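PDB 3ZOU: farnesyl pyrophosphate synthase from Pseudomonas aeruginosa, which catalyses the condensation of geranyl diphosphate with isopentenyl diphosphate to make the fifteen-carbon farnesyl diphosphate. Local coordinates for residues S204-A207 with L208-A212; P279-D282 with P283-L287; A270-A273 with L274-F277. All blocks are in the same frame, centred on the assembly; numbering follows the deposited sequence.

Interaction 1: S204-A207 with L208-A212; sequences SLAA and LERYA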
# COMPACT_ATOMS: atom_id res chain seq x y z
N SER A 204 -11.62 6.58 25.44
CA SER A 204 -10.18 6.24 25.57
C SER A 204 -9.43 6.44 24.27
O SER A 204 -8.27 6.91 24.28
CB SER A 204 -9.96 4.84 26.03
OG SER A 204 -10.42 4.68 27.34
N LEU A 205 -10.07 6.10 23.16
CA LEU A 205 -9.44 6.39 21.86
C LEU A 205 -9.20 7.85 21.62
O LEU A 205 -8.18 8.23 21.11
CB LEU A 205 -10.27 5.81 20.72
CG LEU A 205 -10.33 4.29 20.66
CD1 LEU A 205 -11.17 3.79 19.48
CD2 LEU A 205 -8.95 3.65 20.55
N ALA A 206 -10.12 8.71 22.01
CA ALA A 206 -9.99 10.11 21.81
C ALA A 206 -8.82 10.64 22.66
O ALA A 206 -8.06 11.51 22.24
CB ALA A 206 -11.29 10.83 22.14
N ALA A 207 -8.77 10.17 23.92
CA ALA A 207 -7.68 10.57 24.79
C ALA A 207 -6.34 10.18 24.26
O ALA A 207 -5.40 10.94 24.30
CB ALA A 207 -7.89 9.97 26.18
N LEU A 208 -6.27 8.96 23.79
CA LEU A 208 -5.03 8.46 23.21
C LEU A 208 -4.66 9.19 21.96
O LEU A 208 -3.47 9.45 21.68
CB LEU A 208 -5.10 6.92 23.02
CG LEU A 208 -4.93 6.05 24.26
CD1 LEU A 208 -5.33 4.64 23.93
CD2 LEU A 208 -3.52 6.07 24.84
N GLU A 209 -5.67 9.62 21.18
CA GLU A 209 -5.41 10.52 20.04
C GLU A 209 -4.82 11.90 20.42
O GLU A 209 -3.86 12.35 19.82
CB GLU A 209 -6.66 10.64 19.17
CG GLU A 209 -6.44 11.59 18.02
CD GLU A 209 -7.71 11.71 17.18
OE1 GLU A 209 -7.99 10.79 16.38
OE2 GLU A 209 -8.43 12.70 17.37
N ARG A 210 -5.34 12.49 21.51
CA ARG A 210 -4.78 13.71 22.03
C ARG A 210 -3.31 13.52 22.45
O ARG A 210 -2.46 14.41 22.21
CB ARG A 210 -5.64 14.25 23.17
CG ARG A 210 -6.95 14.79 22.70
CD ARG A 210 -7.55 15.67 23.83
NE ARG A 210 -7.91 14.93 24.99
CZ ARG A 210 -8.99 14.14 25.09
NH1 ARG A 210 -9.86 13.97 24.10
NH2 ARG A 210 -9.21 13.49 26.21
N TYR A 211 -3.07 12.43 23.15
CA TYR A 211 -1.71 12.07 23.54
C TYR A 211 -0.81 12.08 22.33
O TYR A 211 0.30 12.60 22.35
CB TYR A 211 -1.74 10.73 24.32
CG TYR A 211 -0.35 10.12 24.51
CD1 TYR A 211 0.22 9.34 23.55
CD2 TYR A 211 0.40 10.45 25.60
CE1 TYR A 211 1.48 8.82 23.66
CE2 TYR A 211 1.70 9.95 25.74
CZ TYR A 211 2.24 9.12 24.79
OH TYR A 211 3.52 8.65 24.90
N ALA A 212 -1.23 11.32 21.32
CA ALA A 212 -0.41 11.09 20.14
C ALA A 212 -0.13 12.37 19.36
O ALA A 212 0.95 12.59 18.89
CB ALA A 212 -1.14 10.06 19.27
O HOH W 1 -9.24 13.28 20.46
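Arg210 folds back along its own helix and lays its guanidinium group over the backbone of Ala206 and Ala207, one turn earlier. The bend at chi3 (-66°) turns the chain back, bringing one face of the group over Ala207 CA; Arg210 NH1 lies 4.0 Å from Ala206 CB, and its NH2 3.8 Å from Ala207 CB.

Beneath it the backbone follows the alpha-helical i to i+4 pattern: the carbonyls of Ser204, Leu205, Ala206 and Ala207 accept from the N-H groups of Leu208, Glu209, Arg210 and Tyr211. The Ala206 carbonyl has two partners, for besides Arg210 N at 3.0 Å a water donates to Ala206 O at 2.8 Å. The same water lies 3.2 Å from Glu209 OE2 and can donate there too, although other acceptors compete for its protons. In one of its two conformers Ser204 OG bonds to Glu201, and Tyr211 OH is satisfied by the carbonyl of Leu284.

Leu208 CG sits against Ser204 O at 3.4 Å. This early turn of helix 202-227 packs by Leu205 and Leu208 on helix 171-196, by Tyr211 on helix 256-273, and by Leu208 and Tyr211 on helix 282-293.

Interaction 2: P279-D282 with P283-L287; sequences PSAD and PLRQL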
# COMPACT_ATOMS: atom_id res chain seq x y z
N PRO A 279 -2.04 2.66 35.94
CA PRO A 279 -0.60 2.57 35.87
C PRO A 279 -0.04 1.89 34.61
O PRO A 279 1.15 2.09 34.28
CB PRO A 279 -0.25 1.75 37.13
CG PRO A 279 -1.25 2.27 38.09
CD PRO A 279 -2.53 2.21 37.28
N SER A 280 -0.82 1.03 33.96
CA SER A 280 -0.31 0.33 32.78
C SER A 280 -0.05 1.36 31.62
O SER A 280 0.59 0.98 30.62
CB SER A 280 -1.28 -0.76 32.29
OG SER A 280 -2.51 -0.18 31.98
N ALA A 281 -0.55 2.57 31.78
CA ALA A 281 -0.24 3.67 30.79
C ALA A 281 1.13 4.35 31.09
O ALA A 281 1.52 5.32 30.41
CB ALA A 281 -1.33 4.71 30.75
N ASP A 282 1.84 3.92 32.14
CA ASP A 282 3.07 4.58 32.47
C ASP A 282 4.09 4.60 31.34
O ASP A 282 4.80 5.60 31.20
CB ASP A 282 3.68 3.99 33.76
CG ASP A 282 3.03 4.54 35.01
OD1 ASP A 282 2.24 5.50 34.97
OD2 ASP A 282 3.35 3.97 36.08
N PRO A 283 4.21 3.55 30.52
CA PRO A 283 5.19 3.62 29.44
C PRO A 283 4.93 4.82 28.52
O PRO A 283 5.88 5.46 28.10
CB PRO A 283 4.98 2.29 28.74
CG PRO A 283 4.71 1.35 29.87
CD PRO A 283 3.80 2.12 30.74
N LEU A 284 3.67 5.06 28.24
CA LEU A 284 3.30 6.25 27.44
C LEU A 284 3.68 7.55 28.11
O LEU A 284 4.18 8.51 27.52
CB LEU A 284 1.83 6.23 27.12
CG LEU A 284 1.28 5.19 26.13
CD1 LEU A 284 -0.20 5.41 25.87
CD2 LEU A 284 2.01 5.24 24.81
N ARG A 285 3.41 7.59 29.42
CA ARG A 285 3.81 8.79 30.15
C ARG A 285 5.32 9.03 30.11
O ARG A 285 5.84 10.16 29.94
CB ARG A 285 3.32 8.71 31.61
CG ARG A 285 1.83 8.66 31.74
CD ARG A 285 1.40 8.43 33.20
NE ARG A 285 -0.05 8.50 33.34
CZ ARG A 285 -0.86 7.52 33.67
NH1 ARG A 285 -0.42 6.33 34.02
NH2 ARG A 285 -2.15 7.74 33.65
N GLN A 286 6.07 7.95 30.36
CA GLN A 286 7.52 8.00 30.36
C GLN A 286 8.11 8.42 28.99
O GLN A 286 9.10 9.11 28.91
CB GLN A 286 8.11 6.66 30.83
CG GLN A 286 7.87 6.41 32.30
CD GLN A 286 8.54 5.11 32.77
OE1 GLN A 286 9.61 4.74 32.26
NE2 GLN A 286 7.96 4.47 33.76
N LEU A 287 7.49 7.92 27.94
CA LEU A 287 7.89 8.32 26.60
C LEU A 287 7.68 9.81 26.38
O LEU A 287 8.57 10.44 25.87
CB LEU A 287 7.09 7.52 25.54
CG LEU A 287 7.46 7.93 24.11
CD1 LEU A 287 8.86 7.48 23.75
CD2 LEU A 287 6.44 7.25 23.21
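The N-terminal turn of helix 282-293, entered from a short 3-10 turn at 279-281, carries a salt bridge between Asp282 and Arg285. Arg285 NH1 donates to Asp282 OD1 at 2.9 Å, with an N-H...O angle of 152°. The oxygen lies near the guanidinium plane, but the bond reaches OD1 on its anti side and out of the carboxylate plane, and the two flat groups stand 71° apart, so this is a single-bond contact. In Arg285, CG anti to the carbonyl carbon (chi1 -63°) and a chain extended from CG to NE take the head back beside Ala281, whose CB lies over one face, 3.8 Å from Arg285 NH1.

Pro283, having no N-H to give, is readily accommodated in the first turn of a helix. Regular i to i+4 bonding is in place by Arg285 N to Ala281 O, and Gln286 N follows with a nearly straight bond to Asp282 O at 2.8 Å. Pro283 CD rests 3.4 Å from Ser280 O.

Arg285 also serves the preceding loop, NH1 bonding to the carbonyl of Pro278 and NH2 to those of Leu274 and Phe277. Gln286 sends OE1 to Ser1 at the N-terminus, while Ala281 and Leu284 pack on helix 47-58. Leu287, further along the helix, lines the pocket occupied by the benzoxazolone fragment.

Interaction 3: A270-A273 with L274-F277; sequences ALAA and LDGF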
# COMPACT_ATOMS: atom_id res chain seq x y z
N ALA A 270 0.22 15.91 26.57
CA ALA A 270 0.24 14.44 26.41
C ALA A 270 -0.09 13.75 27.73
O ALA A 270 -0.87 12.82 27.80
CB ALA A 270 1.57 13.98 25.89
N LEU A 271 0.53 14.25 28.81
CA LEU A 271 0.31 13.62 30.16
C LEU A 271 -1.13 13.84 30.60
O LEU A 271 -1.75 12.95 31.11
CB LEU A 271 1.28 14.22 31.16
CG LEU A 271 2.75 13.82 30.91
CD1 LEU A 271 3.68 14.61 31.84
CD2 LEU A 271 3.04 12.35 30.95
N ALA A 272 -1.65 15.01 30.35
CA ALA A 272 -3.05 15.33 30.74
C ALA A 272 -4.05 14.45 30.00
O ALA A 272 -5.03 14.05 30.53
CB ALA A 272 -3.36 16.76 30.43
N ALA A 273 -3.74 14.14 28.72
CA ALA A 273 -4.61 13.25 27.99
C ALA A 273 -4.69 11.88 28.61
O ALA A 273 -5.69 11.21 28.42
CB ALA A 273 -4.10 13.10 26.57
N LEU A 274 -3.68 11.46 29.38
CA LEU A 274 -3.70 10.19 30.03
C LEU A 274 -4.14 10.24 31.52
O LEU A 274 -3.99 9.26 32.21
CB LEU A 274 -2.32 9.56 29.94
CG LEU A 274 -1.75 9.40 28.55
CD1 LEU A 274 -0.34 8.79 28.68
CD2 LEU A 274 -2.69 8.49 27.80
N ASP A 275 -4.67 11.37 31.94
CA ASP A 275 -5.24 11.47 33.30
C ASP A 275 -6.36 10.48 33.45
O ASP A 275 -7.23 10.31 32.56
CB ASP A 275 -5.69 12.89 33.63
CG ASP A 275 -4.54 13.80 33.95
OD1 ASP A 275 -3.46 13.28 34.38
OD2 ASP A 275 -4.73 15.03 33.81
N GLY A 276 -6.34 9.74 34.53
CA GLY A 276 -7.37 8.72 34.69
C GLY A 276 -7.05 7.38 34.09
O GLY A 276 -7.67 6.37 34.44
N PHE A 277 -6.06 7.30 33.20
CA PHE A 277 -5.61 6.00 32.80
C PHE A 277 -4.87 5.36 33.98
O PHE A 277 -4.21 6.04 34.76
CB PHE A 277 -4.67 6.04 31.59
CG PHE A 277 -5.36 6.23 30.28
CD1 PHE A 277 -6.02 7.40 29.98
CD2 PHE A 277 -5.32 5.24 29.33
CE1 PHE A 277 -6.64 7.61 28.75
CE2 PHE A 277 -5.94 5.44 28.09
CZ PHE A 277 -6.59 6.61 27.81
O HOH W 2 -7.70 10.91 30.12
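The carbonyl oxygen of Ala273 approaches the Phe277 ring obliquely, 3.7 Å from Phe277 CE1. One face of the ring takes Leu274 CD2, 4.0 Å above the plane and over its centre, and a water lies at the ring edge, in plane. Phe277 CG is anti to its carbonyl carbon (chi1 -78°), which turns the ring back toward the end of helix 256-273.

The edge water is itself held by two carbonyls: it donates to Ala273 O and to Asp275 O, each at 2.6 Å. It thereby ties the last helical turn to the loop that follows.

Leu274 to Phe277 form a type II beta turn, closed by the bond from Phe277 N to Leu274 O at 3.0 Å. Gly276 occupies its third position with a positive phi, where a beta carbon would be jammed against the carbonyl oxygen of Asp275. At the start of the turn the pairing is i to i+3. Leu274 N donates to Leu271 O at an angle of 138°, and Asp275 N to Ala272 O at a straighter 164°; both donors stand well above the carbonyl planes.

The Asp275 carboxylate folds back beside Ala272, with Asp275 OD2 3.5 Å from Ala272 CA. On the inward side, Leu274 CG packs against Ala270 O at 3.6 Å. Ala270 and Leu274 touch Tyr211 of helix 202-227, Phe277 rests on Ala207 of the same helix, and Leu271 lies on Arg285 and Arg289 of helix 282-293.

Overall arrangement
Interactions 1, 2 and 3 form one cluster at an end of the helical bundle, where helix 202-227 meets the connection between helices 256-273 and 282-293. Interaction 3 lies about 9 Å, centre to centre, from each of the others. It meets interaction 1 directly where Ala207 CB comes 3.4 Å from Ala273 O. Besides the bonds of Arg285, Leu284 CB packs 3.7 Å from Leu274 CD1 between interactions 2 and 3. Interactions 1 and 2 share a contact of Leu208 CD2 with Leu284 CD1 at 3.5 Å. Leu287 touches the bound benzoxazolone fragment, and the Tyr211 side chain comes within about 9 Å of it. This pocket is distinct from the geranyl diphosphate and magnesium sites around Asp84 and Asp90.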